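Local coordinates for protein NLP/P60 (Enterococcus faecium, PDB 6B8C) that probably cleaves peptide bonds in bacterial peptidoglycan as a secreted NlpC/P60-family endopeptidase, releasing muropeptides that enhance host immunity, at residues A29-E34 against L64-R69; P77-G82 against P136-S141; G93-W98 against V107-G112. One frame throughout, in Å; residues are numbered along the deposited sequence.

Contact 1: A29-E34 against L64-R69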
loop_
_atom_site.group_PDB
_atom_site.type_symbol
_atom_site.label_atom_id
_atom_site.label_comp_id
_atom_site.label_asym_id
_atom_site.label_seq_id
_atom_site.Cartn_x
_atom_site.Cartn_y
_atom_site.Cartn_z
ATOM N N ALA A 29 -11.885 -4.004 5.377
ATOM C CA ALA A 29 -11.555 -5.313 5.928
ATOM C C ALA A 29 -11.192 -6.299 4.824
ATOM O O ALA A 29 -10.289 -7.126 4.995
ATOM C CB ALA A 29 -12.727 -5.840 6.760
ATOM N N ALA A 30 -11.868 -6.211 3.676
ATOM C CA ALA A 30 -11.567 -7.118 2.572
ATOM C C ALA A 30 -10.205 -6.808 1.961
ATOM O O ALA A 30 -9.454 -7.727 1.607
ATOM C CB ALA A 30 -12.665 -7.042 1.511
ATOM N N ILE A 31 -9.870 -5.522 1.832
ATOM C CA ILE A 31 -8.542 -5.142 1.357
ATOM C C ILE A 31 -7.470 -5.694 2.289
ATOM O O ILE A 31 -6.451 -6.233 1.840
ATOM C CB ILE A 31 -8.440 -3.611 1.223
ATOM C CG1 ILE A 31 -9.448 -3.085 0.196
ATOM C CG2 ILE A 31 -7.018 -3.195 0.858
ATOM C CD1 ILE A 31 -9.046 -3.326 -1.242
ATOM N N VAL A 32 -7.688 -5.572 3.601
ATOM C CA VAL A 32 -6.716 -6.073 4.572
ATOM C C VAL A 32 -6.583 -7.589 4.470
ATOM O O VAL A 32 -5.472 -8.139 4.504
ATOM C CB VAL A 32 -7.120 -5.634 5.991
ATOM C CG1 VAL A 32 -6.228 -6.294 7.030
ATOM C CG2 VAL A 32 -7.060 -4.120 6.108
ATOM N N ALA A 33 -7.715 -8.286 4.346
ATOM C CA ALA A 33 -7.683 -9.741 4.268
ATOM C C ALA A 33 -6.963 -10.211 3.011
ATOM O O ALA A 33 -6.238 -11.212 3.039
ATOM C CB ALA A 33 -9.105 -10.298 4.319
ATOM N N GLU A 34 -7.147 -9.498 1.896
ATOM C CA GLU A 34 -6.431 -9.853 0.674
ATOM C C GLU A 34 -4.942 -9.552 0.799
ATOM O O GLU A 34 -4.104 -10.330 0.329
ATOM C CB GLU A 34 -7.028 -9.110 -0.521
ATOM C CG GLU A 34 -6.357 -9.408 -1.861
ATOM C CD GLU A 34 -6.705 -10.785 -2.414
ATOM O OE1 GLU A 34 -5.941 -11.302 -3.258
ATOM O OE2 GLU A 34 -7.741 -11.351 -2.009
ATOM N N LEU A 64 -6.636 -4.696 -7.234
ATOM C CA LEU A 64 -7.145 -5.377 -8.416
ATOM C C LEU A 64 -7.925 -6.626 -8.032
ATOM O O LEU A 64 -8.987 -6.903 -8.603
ATOM C CB LEU A 64 -5.982 -5.722 -9.342
ATOM C CG LEU A 64 -6.263 -5.842 -10.835
ATOM C CD1 LEU A 64 -7.394 -4.914 -11.240
ATOM C CD2 LEU A 64 -4.995 -5.497 -11.597
ATOM N N GLN A 65 -7.417 -7.385 -7.059
ATOM C CA GLN A 65 -8.109 -8.595 -6.630
ATOM C C GLN A 65 -9.435 -8.270 -5.957
ATOM O O GLN A 65 -10.426 -8.982 -6.159
ATOM C CB GLN A 65 -7.220 -9.402 -5.684
ATOM C CG GLN A 65 -5.976 -9.959 -6.336
ATOM C CD GLN A 65 -6.285 -10.716 -7.607
ATOM O OE1 GLN A 65 -6.033 -10.228 -8.709
ATOM N NE2 GLN A 65 -6.838 -11.915 -7.464
ATOM N N VAL A 66 -9.478 -7.211 -5.148
ATOM C CA VAL A 66 -10.691 -6.966 -4.370
ATOM C C VAL A 66 -11.724 -6.185 -5.179
ATOM O O VAL A 66 -12.921 -6.493 -5.138
ATOM C CB VAL A 66 -10.347 -6.253 -3.050
ATOM C CG1 VAL A 66 -11.617 -5.862 -2.314
ATOM C CG2 VAL A 66 -9.495 -7.150 -2.181
ATOM N N THR A 67 -11.291 -5.170 -5.932
ATOM C CA THR A 67 -12.209 -4.247 -6.585
ATOM C C THR A 67 -12.247 -4.374 -8.101
ATOM O O THR A 67 -13.195 -3.881 -8.717
ATOM C CB THR A 67 -11.844 -2.797 -6.237
ATOM O OG1 THR A 67 -10.656 -2.426 -6.945
ATOM C CG2 THR A 67 -11.599 -2.651 -4.739
ATOM N N GLY A 68 -11.246 -5.002 -8.716
ATOM C CA GLY A 68 -11.209 -5.138 -10.155
ATOM C C GLY A 68 -10.713 -3.924 -10.910
ATOM O O GLY A 68 -10.474 -4.024 -12.121
ATOM N N ARG A 69 -10.557 -2.783 -10.249
ATOM C CA ARG A 69 -10.061 -1.584 -10.907
ATOM C C ARG A 69 -8.551 -1.469 -10.736
ATOM O O ARG A 69 -7.957 -2.012 -9.800
ATOM C CB ARG A 69 -10.755 -0.339 -10.359
ATOM C CG ARG A 69 -10.377 -0.001 -8.936
ATOM C CD ARG A 69 -11.578 0.520 -8.168
ATOM N NE ARG A 69 -11.352 1.866 -7.651
ATOM C CZ ARG A 69 -10.675 2.133 -6.540
ATOM N NH1 ARG A 69 -10.147 1.143 -5.830
ATOM N NH2 ARG A 69 -10.521 3.389 -6.141
#
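The carboxylate of Glu34 has two partners, one for each oxygen, while it lies across the aliphatic root of Gln65: OE2 forms a salt bridge with Lys37, and OE1 is hydrogen-bonded to the hydroxyl of Tyr38. No hydrogen bond crosses between 29-34 and 64-69 themselves, a helix-helix contact that joins helix 28-36 to the C-terminal end of helix 55-67. Instead, Glu34 OE1 rests 3.3 Å from CB of Gln65 and about as near its CG, with the carboxylate and amide planes turned 48° apart. Glutamate suits this place because its methylenes pack like an apolar chain while its end reaches the polar partners. With CG anti to the backbone N (chi1 -180°) and a bend at chi2, the chain passes Val66, and Glu34 CB meets Val66 CG2 at 3.6 Å. The other branch, Val66 CG1, lies between Ile31 CD1 and Ala30 CB, 4.1 Å from the latter; the small methyl of alanine lets the helices come close here. Ile31 fills the deeper side, its CD1 3.7 Å from Val66 CB, and also packs on Val62 and Tyr63. Segments 29-34 and 64-69 thus meet mainly through apolar contacts around Val66, and pairing with Lys37 and Tyr38 probably lowers the cost of placing a carboxylate beside these hydrocarbon groups.

Contact 2: P77-G82 against P136-S141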
loop_
_atom_site.group_PDB
_atom_site.type_symbol
_atom_site.label_atom_id
_atom_site.label_comp_id
_atom_site.label_asym_id
_atom_site.label_seq_id
_atom_site.Cartn_x
_atom_site.Cartn_y
_atom_site.Cartn_z
ATOM N N PRO A 77 0.714 7.735 -9.898
ATOM C CA PRO A 77 -0.706 7.613 -10.278
ATOM C C PRO A 77 -1.598 7.139 -9.144
ATOM O O PRO A 77 -2.744 7.597 -9.032
ATOM C CB PRO A 77 -0.678 6.605 -11.436
ATOM C CG PRO A 77 0.674 5.960 -11.374
ATOM C CD PRO A 77 1.581 7.013 -10.846
ATOM N N GLN A 78 -1.096 6.260 -8.275
ATOM C CA GLN A 78 -1.886 5.784 -7.147
ATOM C C GLN A 78 -2.289 6.901 -6.194
ATOM O O GLN A 78 -3.172 6.689 -5.356
ATOM C CB GLN A 78 -1.109 4.702 -6.391
ATOM C CG GLN A 78 -0.736 3.513 -7.258
ATOM C CD GLN A 78 -0.322 2.295 -6.452
ATOM O OE1 GLN A 78 -0.231 2.345 -5.227
ATOM N NE2 GLN A 78 -0.077 1.190 -7.144
ATOM N N GLU A 79 -1.681 8.083 -6.312
ATOM C CA GLU A 79 -2.081 9.226 -5.502
ATOM C C GLU A 79 -3.439 9.790 -5.907
ATOM O O GLU A 79 -3.989 10.614 -5.170
ATOM C CB GLU A 79 -1.031 10.333 -5.601
ATOM C CG GLU A 79 0.363 9.939 -5.147
ATOM C CD GLU A 79 1.401 10.989 -5.506
ATOM O OE1 GLU A 79 2.520 10.612 -5.913
ATOM O OE2 GLU A 79 1.093 12.194 -5.391
ATOM N N SER A 80 -3.988 9.373 -7.050
ATOM C CA SER A 80 -5.260 9.898 -7.528
ATOM C C SER A 80 -6.439 8.977 -7.247
ATOM O O SER A 80 -7.583 9.371 -7.495
ATOM C CB SER A 80 -5.189 10.168 -9.036
ATOM O OG SER A 80 -4.074 10.980 -9.360
ATOM N N ALA A 81 -6.192 7.770 -6.737
ATOM C CA ALA A 81 -7.224 6.746 -6.644
ATOM C C ALA A 81 -8.297 7.051 -5.607
ATOM O O ALA A 81 -9.327 6.369 -5.601
ATOM C CB ALA A 81 -6.573 5.397 -6.341
ATOM N N GLY A 82 -8.094 8.035 -4.746
ATOM C CA GLY A 82 -9.073 8.392 -3.734
ATOM C C GLY A 82 -8.932 9.851 -3.366
ATOM O O GLY A 82 -8.448 10.662 -4.159
ATOM N N PRO A 136 4.507 7.549 7.335
ATOM C CA PRO A 136 4.144 8.040 6.004
ATOM C C PRO A 136 3.824 9.522 6.048
ATOM O O PRO A 136 3.558 10.103 7.102
ATOM C CB PRO A 136 2.908 7.213 5.641
ATOM C CG PRO A 136 2.297 6.873 6.956
ATOM C CD PRO A 136 3.430 6.748 7.945
ATOM N N ASP A 137 3.860 10.139 4.870
ATOM C CA ASP A 137 3.650 11.579 4.774
ATOM C C ASP A 137 2.176 11.954 4.658
ATOM O O ASP A 137 1.740 12.913 5.304
ATOM C CB ASP A 137 4.448 12.148 3.598
ATOM C CG ASP A 137 5.950 12.109 3.839
ATOM O OD1 ASP A 137 6.419 12.718 4.825
ATOM O OD2 ASP A 137 6.664 11.451 3.053
ATOM N N PHE A 138 1.386 11.237 3.858
ATOM C CA PHE A 138 -0.059 11.494 3.855
ATOM C C PHE A 138 -0.793 10.190 3.560
ATOM O O PHE A 138 -0.180 9.125 3.454
ATOM C CB PHE A 138 -0.431 12.617 2.873
ATOM C CG PHE A 138 -0.070 12.336 1.440
ATOM C CD1 PHE A 138 1.141 12.767 0.921
ATOM C CD2 PHE A 138 -0.951 11.667 0.604
ATOM C CE1 PHE A 138 1.474 12.523 -0.397
ATOM C CE2 PHE A 138 -0.623 11.417 -0.718
ATOM C CZ PHE A 138 0.589 11.845 -1.218
ATOM N N ALA A 139 -2.119 10.264 3.435
ATOM C CA ALA A 139 -2.923 9.085 3.170
ATOM C C ALA A 139 -3.971 9.422 2.121
ATOM O O ALA A 139 -4.172 10.582 1.754
ATOM C CB ALA A 139 -3.583 8.557 4.450
ATOM N N VAL A 140 -4.647 8.381 1.645
ATOM C CA VAL A 140 -5.635 8.486 0.580
ATOM C C VAL A 140 -6.775 7.537 0.914
ATOM O O VAL A 140 -6.554 6.330 1.079
ATOM C CB VAL A 140 -5.040 8.155 -0.801
ATOM C CG1 VAL A 140 -6.142 7.955 -1.817
ATOM C CG2 VAL A 140 -4.101 9.265 -1.257
ATOM N N SER A 141 -7.981 8.087 1.044
ATOM C CA SER A 141 -9.181 7.292 1.248
ATOM C C SER A 141 -9.677 6.749 -0.082
ATOM O O SER A 141 -9.596 7.422 -1.116
ATOM C CB SER A 141 -10.278 8.128 1.910
ATOM O OG SER A 141 -9.857 8.647 3.159
#
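Phe138 and Val140 point from strand 138-141 toward the turn 77-82, joining the strand of an antiparallel sheet to the loop that leads into its edge strand 83-85, within an NlpC/P60 fold of the papain-like clan CA. The strand opens with a classic beta bulge, in which the two residues Asp137 and Phe138 share Phe97 as their partner on the neighbouring strand. Phe138 then sets its ring beside that of Phe97, the planes at about 20°. Its chi1 of 60° places CG between the backbone N and the carbonyl carbon, and the ring edge reaches Glu79, whose OE2 lies near the ring plane, 4.2 Å from Phe138 CZ. The weakly positive rim of an aromatic ring probably makes a tolerable neighbour for the carboxylate oxygen. The carboxylate is itself fixed by outside partners, OE1 by the hydroxyl of Thr104 and OE2 by the backbone N of Gly102. Ala139, pointing to the other face, packs its small methyl on Ile85 and Leu96. Val140 returns to the loop side and fits there as a branched apolar wedge, its CG2 4.1 Å from the carbonyl O of Glu79. Ser141 turns its CB away, onto Thr83 and Ile85, and its backbone bonds with Thr83; here the two segments draw nearest. Having no side chain, Gly82 lets the loop come close to the strand, and Val140 CG1, anti to its own backbone N (chi1 167°), lies 3.5 Å from Gly82 N.

Contact 3: G93-W98 against V107-G112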
loop_
_atom_site.group_PDB
_atom_site.type_symbol
_atom_site.label_atom_id
_atom_site.label_comp_id
_atom_site.label_asym_id
_atom_site.label_seq_id
_atom_site.Cartn_x
_atom_site.Cartn_y
_atom_site.Cartn_z
ATOM N N GLY A 93 -7.536 -0.182 5.103
ATOM C CA GLY A 93 -7.708 -0.258 3.669
ATOM C C GLY A 93 -7.211 0.954 2.909
ATOM O O GLY A 93 -6.890 0.830 1.719
ATOM N N ASP A 94 -7.136 2.118 3.551
ATOM C CA ASP A 94 -6.665 3.313 2.868
ATOM C C ASP A 94 -5.204 3.156 2.461
ATOM O O ASP A 94 -4.481 2.287 2.953
ATOM C CB ASP A 94 -6.825 4.550 3.756
ATOM C CG ASP A 94 -8.278 4.911 3.999
ATOM O OD1 ASP A 94 -8.595 5.408 5.102
ATOM O OD2 ASP A 94 -9.106 4.683 3.090
ATOM N N LEU A 95 -4.767 4.014 1.545
ATOM C CA LEU A 95 -3.388 3.994 1.080
ATOM C C LEU A 95 -2.578 5.032 1.846
ATOM O O LEU A 95 -3.096 6.090 2.204
ATOM C CB LEU A 95 -3.317 4.259 -0.426
ATOM C CG LEU A 95 -3.822 3.137 -1.341
ATOM C CD1 LEU A 95 -3.899 3.594 -2.790
ATOM C CD2 LEU A 95 -2.929 1.916 -1.221
ATOM N N LEU A 96 -1.314 4.719 2.116
ATOM C CA LEU A 96 -0.406 5.611 2.827
ATOM C C LEU A 96 0.792 5.893 1.935
ATOM O O LEU A 96 1.357 4.966 1.346
ATOM C CB LEU A 96 0.057 4.997 4.149
ATOM C CG LEU A 96 -1.033 4.496 5.093
ATOM C CD1 LEU A 96 -0.417 3.730 6.246
ATOM C CD2 LEU A 96 -1.870 5.654 5.608
ATOM N N PHE A 97 1.190 7.162 1.853
ATOM C CA PHE A 97 2.183 7.608 0.885
ATOM C C PHE A 97 3.317 8.342 1.582
ATOM O O PHE A 97 3.079 9.225 2.418
ATOM C CB PHE A 97 1.546 8.514 -0.177
ATOM C CG PHE A 97 0.643 7.783 -1.125
ATOM C CD1 PHE A 97 -0.704 7.629 -0.842
ATOM C CD2 PHE A 97 1.147 7.232 -2.292
ATOM C CE1 PHE A 97 -1.535 6.949 -1.712
ATOM C CE2 PHE A 97 0.323 6.552 -3.165
ATOM C CZ PHE A 97 -1.022 6.409 -2.874
ATOM N N TRP A 98 4.545 7.959 1.233
ATOM C CA TRP A 98 5.753 8.661 1.635
ATOM C C TRP A 98 6.184 9.600 0.520
ATOM O O TRP A 98 6.156 9.234 -0.658
ATOM C CB TRP A 98 6.891 7.681 1.922
ATOM C CG TRP A 98 6.811 6.949 3.219
ATOM C CD1 TRP A 98 7.641 7.098 4.287
ATOM C CD2 TRP A 98 5.872 5.928 3.578
ATOM N NE1 TRP A 98 7.276 6.240 5.296
ATOM C CE2 TRP A 98 6.193 5.510 4.886
ATOM C CE3 TRP A 98 4.791 5.331 2.927
ATOM C CZ2 TRP A 98 5.469 4.524 5.554
ATOM C CZ3 TRP A 98 4.073 4.352 3.592
ATOM C CH2 TRP A 98 4.415 3.960 4.892
ATOM N N VAL A 107 4.540 3.504 -0.855
ATOM C CA VAL A 107 3.121 3.362 -0.568
ATOM C C VAL A 107 2.914 2.094 0.249
ATOM O O VAL A 107 3.682 1.134 0.150
ATOM C CB VAL A 107 2.282 3.330 -1.868
ATOM C CG1 VAL A 107 2.527 2.036 -2.627
ATOM C CG2 VAL A 107 0.804 3.511 -1.568
ATOM N N ALA A 108 1.876 2.108 1.078
ATOM C CA ALA A 108 1.490 0.937 1.855
ATOM C C ALA A 108 -0.021 0.948 2.036
ATOM O O ALA A 108 -0.692 1.935 1.734
ATOM C CB ALA A 108 2.204 0.895 3.212
ATOM N N ILE A 109 -0.558 -0.168 2.526
ATOM C CA ILE A 109 -1.982 -0.286 2.824
ATOM C C ILE A 109 -2.183 -0.100 4.322
ATOM O O ILE A 109 -1.575 -0.811 5.132
ATOM C CB ILE A 109 -2.550 -1.636 2.354
ATOM C CG1 ILE A 109 -2.610 -1.689 0.824
ATOM C CG2 ILE A 109 -3.938 -1.860 2.940
ATOM C CD1 ILE A 109 -2.910 -3.059 0.273
ATOM N N ALA A 110 -3.036 0.850 4.686
ATOM C CA ALA A 110 -3.290 1.130 6.091
ATOM C C ALA A 110 -4.035 -0.024 6.746
ATOM O O ALA A 110 -4.973 -0.588 6.175
ATOM C CB ALA A 110 -4.093 2.422 6.240
ATOM N N LEU A 111 -3.606 -0.375 7.956
ATOM C CA LEU A 111 -4.299 -1.355 8.777
ATOM C C LEU A 111 -5.107 -0.721 9.899
ATOM O O LEU A 111 -5.815 -1.441 10.612
ATOM C CB LEU A 111 -3.298 -2.344 9.382
ATOM C CG LEU A 111 -2.484 -3.183 8.401
ATOM C CD1 LEU A 111 -1.565 -4.105 9.171
ATOM C CD2 LEU A 111 -3.394 -3.978 7.482
ATOM N N GLY A 112 -5.017 0.594 10.077
ATOM C CA GLY A 112 -5.629 1.241 11.218
ATOM C C GLY A 112 -4.746 1.136 12.444
ATOM O O GLY A 112 -4.013 0.155 12.606
#
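Val107 CG2 lies over one face of the Phe97 ring, 3.7 Å from its centroid and 22° off the ring normal, a CH-pi contact between non-hydrogen-bonded partners of an antiparallel beta hairpin. CG2, anti to the backbone N, is the branch turned over the ring; the two side chains run alongside each other. The same methyl touches Leu95 CD2 at 4.1 Å, and Leu95 in turn packs on Ile109, so branched and aromatic groups make one continuous apolar face. On the opposite face small residues leave room for bulky diagonal neighbours: Ala110 CB sits 3.9 Å from Leu96 CG, and Ala108 CB 3.9 Å from Trp98 CZ3. Backbone bonds set this register. Leu96 and Ala108 exchange a pair, each N 2.9 Å from the other's O, and Ala110 N reaches Asp94 O at 2.7 Å. Gly93 N gives a nearly straight bond (176°) to Ala110 O, from a positive-phi conformation readily adopted by glycine. Asp94 OD1 accepts from Lys91 N, just before the strand. Farther out, Trp98 meets His106 and Tyr116 edge-to-face. The hairpin lies centrally in the sheet, flanked by strands 138-141 and 115-118; helix 55-67 meets Leu95, Val107 and Ile109, while helix 28-36 meets Ile109.

How the contacts relate
From the N terminus, contact 1 comes first: helix 28-36 meets the end of helix 55-67, closing a loop that holds the small hairpin of strands 48-49 and 52-53. It is complete before the others begin. Contact 2 opens next at 77-82 and closes only at 136-141, a span that encloses contact 3, the hairpin of 93-98 and 107-112. Contacts 2 and 3 share the sheet, where strands 138-141 and 95-98 are neighbours. Contact 1 reaches contact 3 through Ile31 against Ile109 and Val32 against Leu111, so the helical pair and the sheet form one compact body. Arg69 also touches Ala81, bringing contact 1 to contact 2.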